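Local atomic coordinates of glycosyltransferase (Streptomyces viridochromogenes, PDB entry 2IUY), a protein that probably transfers a sugar from a nucleotide-activated donor, as a retaining family GT-4 glycosyltransferase involved in biosynthesis of the antibiotic avilamycin A. Residues L44-A55 / R62-G71. Sequence-based numbering, arbitrary orientation.
Sequences LELGHEVFLLGA and RPGLTVVPAG
Thr66 bonds to both residues flanking Phe51, its partner in the adjacent parallel strand: its N donates to Val50 O (2.8 Å) and its O accepts from Leu52 N (2.9 Å). Val50 N to Gly64 O and Val68 N to Leu52 O extend the ladder. Phe51 and Thr66 lie on one face of the sheet, where Thr66 CB is 3.7 Å from Phe51 CD1, the two side chains pointing the same way, while Val68 CG2 meets the Phe51 ring at its edge. Val50, Leu52, Leu65 and Val67 lie on the opposite face, where Leu65 CD1 reaches Val50 CG1 (3.9 Å). Two waters bridge the segments: one joins Glu49 OE2, Thr66 OG1 and, weakly, Gly64 O; a second donates to Leu52 O and Val68 O and accepts from Ala55 N (2.8 Å). Strand 65-67 is the outermost strand within this chain, beside 49-53, of the N-terminal parallel sheet, one of two Rossmann-like sheets of this GT-B fold. Ahead of the strands, Leu44 CB sits over the centre of one face of the Arg62 guanidinium (3.7 Å above its plane); the bends at chi2 (-82°) and chi3 of Arg62 carry that group back along Leu44. Arg62 NH2 also makes a long salt bridge to Glu45 OE1, which is hydrogen-bonded to His321.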
loop_
_atom_site.group_PDB
_atom_site.type_symbol
_atom_site.label_atom_id
_atom_site.label_comp_id
_atom_site.label_asym_id
_atom_site.label_seq_id
_atom_site.Cartn_x
_atom_site.Cartn_y
_atom_site.Cartn_z
ATOM N N LEU A 44 16.335 7.061 -4.381
ATOM C CA LEU A 44 17.002 7.614 -5.531
ATOM C C LEU A 44 17.106 9.135 -5.442
ATOM O O LEU A 44 18.134 9.702 -5.807
ATOM C CB LEU A 44 16.266 7.185 -6.815
ATOM C CG LEU A 44 16.314 5.686 -7.209
ATOM C CD1 LEU A 44 15.335 5.422 -8.397
ATOM C CD2 LEU A 44 17.774 5.218 -7.519
ATOM N N GLU A 45 16.042 9.811 -4.986
ATOM C CA GLU A 45 16.070 11.267 -4.874
ATOM C C GLU A 45 17.079 11.676 -3.812
ATOM O O GLU A 45 17.712 12.749 -3.905
ATOM C CB GLU A 45 14.698 11.817 -4.483
ATOM C CG GLU A 45 14.331 13.140 -5.167
ATOM C CD GLU A 45 12.818 13.374 -5.174
ATOM O OE1 GLU A 45 12.085 12.637 -5.881
ATOM O OE2 GLU A 45 12.359 14.309 -4.490
ATOM N N LEU A 46 17.210 10.845 -2.788
ATOM C CA LEU A 46 18.224 11.071 -1.733
ATOM C C LEU A 46 19.655 10.784 -2.134
ATOM O O LEU A 46 20.548 11.047 -1.345
ATOM C CB LEU A 46 17.899 10.264 -0.474
ATOM C CG LEU A 46 16.634 10.698 0.254
ATOM C CD1 LEU A 46 16.155 9.614 1.175
ATOM C CD2 LEU A 46 16.800 12.075 0.991
ATOM N N GLY A 47 19.882 10.196 -3.307
ATOM C CA GLY A 47 21.253 9.992 -3.813
ATOM C C GLY A 47 21.792 8.578 -3.664
ATOM O O GLY A 47 22.922 8.308 -4.060
ATOM N N HIS A 48 20.967 7.665 -3.127
ATOM C CA HIS A 48 21.326 6.229 -2.987
ATOM C C HIS A 48 21.126 5.399 -4.232
ATOM O O HIS A 48 20.337 5.758 -5.114
ATOM C CB HIS A 48 20.583 5.626 -1.791
ATOM C CG HIS A 48 20.785 6.440 -0.547
ATOM N ND1 HIS A 48 22.001 6.522 0.079
ATOM C CD2 HIS A 48 19.974 7.316 0.091
ATOM C CE1 HIS A 48 21.910 7.340 1.111
ATOM N NE2 HIS A 48 20.693 7.843 1.135
ATOM N N GLU A 49 21.898 4.315 -4.342
ATOM C CA GLU A 49 21.817 3.482 -5.498
ATOM C C GLU A 49 20.835 2.326 -5.196
ATOM O O GLU A 49 20.880 1.769 -4.134
ATOM C CB GLU A 49 23.222 2.996 -5.874
ATOM C CG GLU A 49 23.372 2.718 -7.317
ATOM C CD GLU A 49 24.721 2.151 -7.690
ATOM O OE1 GLU A 49 25.674 2.308 -6.876
ATOM O OE2 GLU A 49 24.794 1.537 -8.794
ATOM N N VAL A 50 19.906 2.031 -6.109
ATOM C CA VAL A 50 18.857 1.031 -5.863
ATOM C C VAL A 50 18.975 -0.130 -6.882
ATOM O O VAL A 50 19.092 0.101 -8.090
ATOM C CB VAL A 50 17.422 1.667 -5.853
ATOM C CG1 VAL A 50 16.324 0.590 -5.734
ATOM C CG2 VAL A 50 17.302 2.648 -4.724
ATOM N N PHE A 51 19.050 -1.359 -6.348
ATOM C CA PHE A 51 19.057 -2.597 -7.105
ATOM C C PHE A 51 17.701 -3.206 -6.785
ATOM O O PHE A 51 17.410 -3.471 -5.639
ATOM C CB PHE A 51 20.256 -3.486 -6.661
ATOM C CG PHE A 51 21.587 -2.848 -6.954
ATOM C CD1 PHE A 51 22.250 -3.113 -8.163
ATOM C CD2 PHE A 51 22.125 -1.893 -6.068
ATOM C CE1 PHE A 51 23.453 -2.492 -8.447
ATOM C CE2 PHE A 51 23.339 -1.234 -6.339
ATOM C CZ PHE A 51 24.009 -1.544 -7.517
ATOM N N LEU A 52 16.836 -3.301 -7.808
ATOM C CA LEU A 52 15.483 -3.775 -7.629
ATOM C C LEU A 52 15.509 -5.242 -7.999
ATOM O O LEU A 52 15.973 -5.587 -9.084
ATOM C CB LEU A 52 14.461 -2.970 -8.489
ATOM C CG LEU A 52 13.047 -3.527 -8.622
ATOM C CD1 LEU A 52 12.333 -3.412 -7.225
ATOM C CD2 LEU A 52 12.251 -2.780 -9.749
ATOM N N LEU A 53 14.998 -6.074 -7.089
ATOM C CA LEU A 53 14.952 -7.515 -7.244
ATOM C C LEU A 53 13.494 -7.910 -7.136
ATOM O O LEU A 53 12.686 -7.187 -6.516
ATOM C CB LEU A 53 15.726 -8.188 -6.103
ATOM C CG LEU A 53 17.234 -8.083 -6.191
ATOM C CD1 LEU A 53 17.649 -7.940 -4.774
ATOM C CD2 LEU A 53 17.768 -9.428 -6.792
ATOM N N GLY A 54 13.183 -9.041 -7.774
ATOM C CA GLY A 54 11.877 -9.644 -7.748
ATOM C C GLY A 54 10.918 -8.911 -8.638
ATOM O O GLY A 54 9.709 -9.000 -8.411
ATOM N N ALA A 55 11.440 -8.158 -9.626
ATOM C CA ALA A 55 10.579 -7.405 -10.578
ATOM C C ALA A 55 11.262 -7.144 -11.954
ATOM O O ALA A 55 11.396 -5.978 -12.384
ATOM C CB ALA A 55 10.099 -6.089 -9.938
ATOM N N ARG A 62 15.637 5.547 -14.638
ATOM C CA ARG A 62 16.158 6.377 -13.536
ATOM C C ARG A 62 17.673 6.117 -13.321
ATOM O O ARG A 62 18.113 4.958 -13.283
ATOM C CB ARG A 62 15.371 6.104 -12.249
ATOM C CG ARG A 62 14.426 7.193 -11.757
ATOM C CD ARG A 62 15.146 8.310 -10.940
ATOM N NE ARG A 62 14.325 8.795 -9.816
ATOM C CZ ARG A 62 14.664 9.786 -8.974
ATOM N NH1 ARG A 62 15.825 10.443 -9.107
ATOM N NH2 ARG A 62 13.833 10.118 -7.976
ATOM N N PRO A 63 18.485 7.195 -13.255
ATOM C CA PRO A 63 19.885 6.958 -12.893
ATOM C C PRO A 63 19.961 6.604 -11.407
ATOM O O PRO A 63 19.175 7.115 -10.595
ATOM C CB PRO A 63 20.574 8.306 -13.176
ATOM C CG PRO A 63 19.540 9.130 -13.986
ATOM C CD PRO A 63 18.210 8.628 -13.499
ATOM N N GLY A 64 20.895 5.725 -11.071
ATOM C CA GLY A 64 20.959 5.156 -9.737
ATOM C C GLY A 64 20.146 3.875 -9.612
ATOM O O GLY A 64 20.295 3.168 -8.649
ATOM N N LEU A 65 19.287 3.578 -10.589
ATOM C CA LEU A 65 18.439 2.389 -10.561
ATOM C C LEU A 65 18.966 1.272 -11.471
ATOM O O LEU A 65 19.219 1.482 -12.662
ATOM C CB LEU A 65 16.966 2.734 -10.884
ATOM C CG LEU A 65 15.977 1.541 -10.955
ATOM C CD1 LEU A 65 15.818 0.777 -9.588
ATOM C CD2 LEU A 65 14.609 1.895 -11.577
ATOM N N THR A 66 19.134 0.081 -10.905
ATOM C CA THR A 66 19.436 -1.100 -11.675
ATOM C C THR A 66 18.329 -2.116 -11.450
ATOM O O THR A 66 18.081 -2.512 -10.294
ATOM C CB THR A 66 20.791 -1.729 -11.231
ATOM O OG1 THR A 66 21.872 -0.824 -11.501
ATOM C CG2 THR A 66 21.027 -3.063 -11.906
ATOM N N VAL A 67 17.652 -2.516 -12.541
ATOM C CA VAL A 67 16.681 -3.616 -12.496
ATOM C C VAL A 67 17.398 -4.938 -12.705
ATOM O O VAL A 67 17.881 -5.232 -13.789
ATOM C CB VAL A 67 15.411 -3.401 -13.429
ATOM C CG1 VAL A 67 14.333 -4.465 -13.174
ATOM C CG2 VAL A 67 14.800 -2.044 -13.146
ATOM N N VAL A 68 17.501 -5.707 -11.622
ATOM C CA VAL A 68 18.212 -6.995 -11.615
ATOM C C VAL A 68 17.331 -8.062 -12.267
ATOM O O VAL A 68 16.156 -8.236 -11.878
ATOM C CB VAL A 68 18.622 -7.433 -10.156
ATOM C CG1 VAL A 68 19.298 -8.795 -10.152
ATOM C CG2 VAL A 68 19.530 -6.405 -9.509
ATOM N N PRO A 69 17.872 -8.778 -13.260
ATOM C CA PRO A 69 17.090 -9.837 -13.908
ATOM C C PRO A 69 16.875 -11.105 -13.055
ATOM O O PRO A 69 17.227 -12.222 -13.469
ATOM C CB PRO A 69 17.898 -10.112 -15.194
ATOM C CG PRO A 69 19.293 -9.803 -14.809
ATOM C CD PRO A 69 19.183 -8.591 -13.911
ATOM N N ALA A 70 16.293 -10.928 -11.871
ATOM C CA ALA A 70 16.018 -12.036 -10.955
ATOM C C ALA A 70 14.599 -11.903 -10.491
ATOM O O ALA A 70 14.217 -10.908 -9.865
ATOM C CB ALA A 70 17.007 -12.049 -9.756
ATOM N N GLY A 71 13.817 -12.888 -10.898
ATOM C CA GLY A 71 12.408 -12.976 -10.616
ATOM C C GLY A 71 12.186 -13.963 -9.512
ATOM O O GLY A 71 11.694 -13.589 -8.463
HETATM O O HOH W 1 22.167 0.930 -9.807
HETATM O O HOH W 2 14.027 -7.342 -10.436
#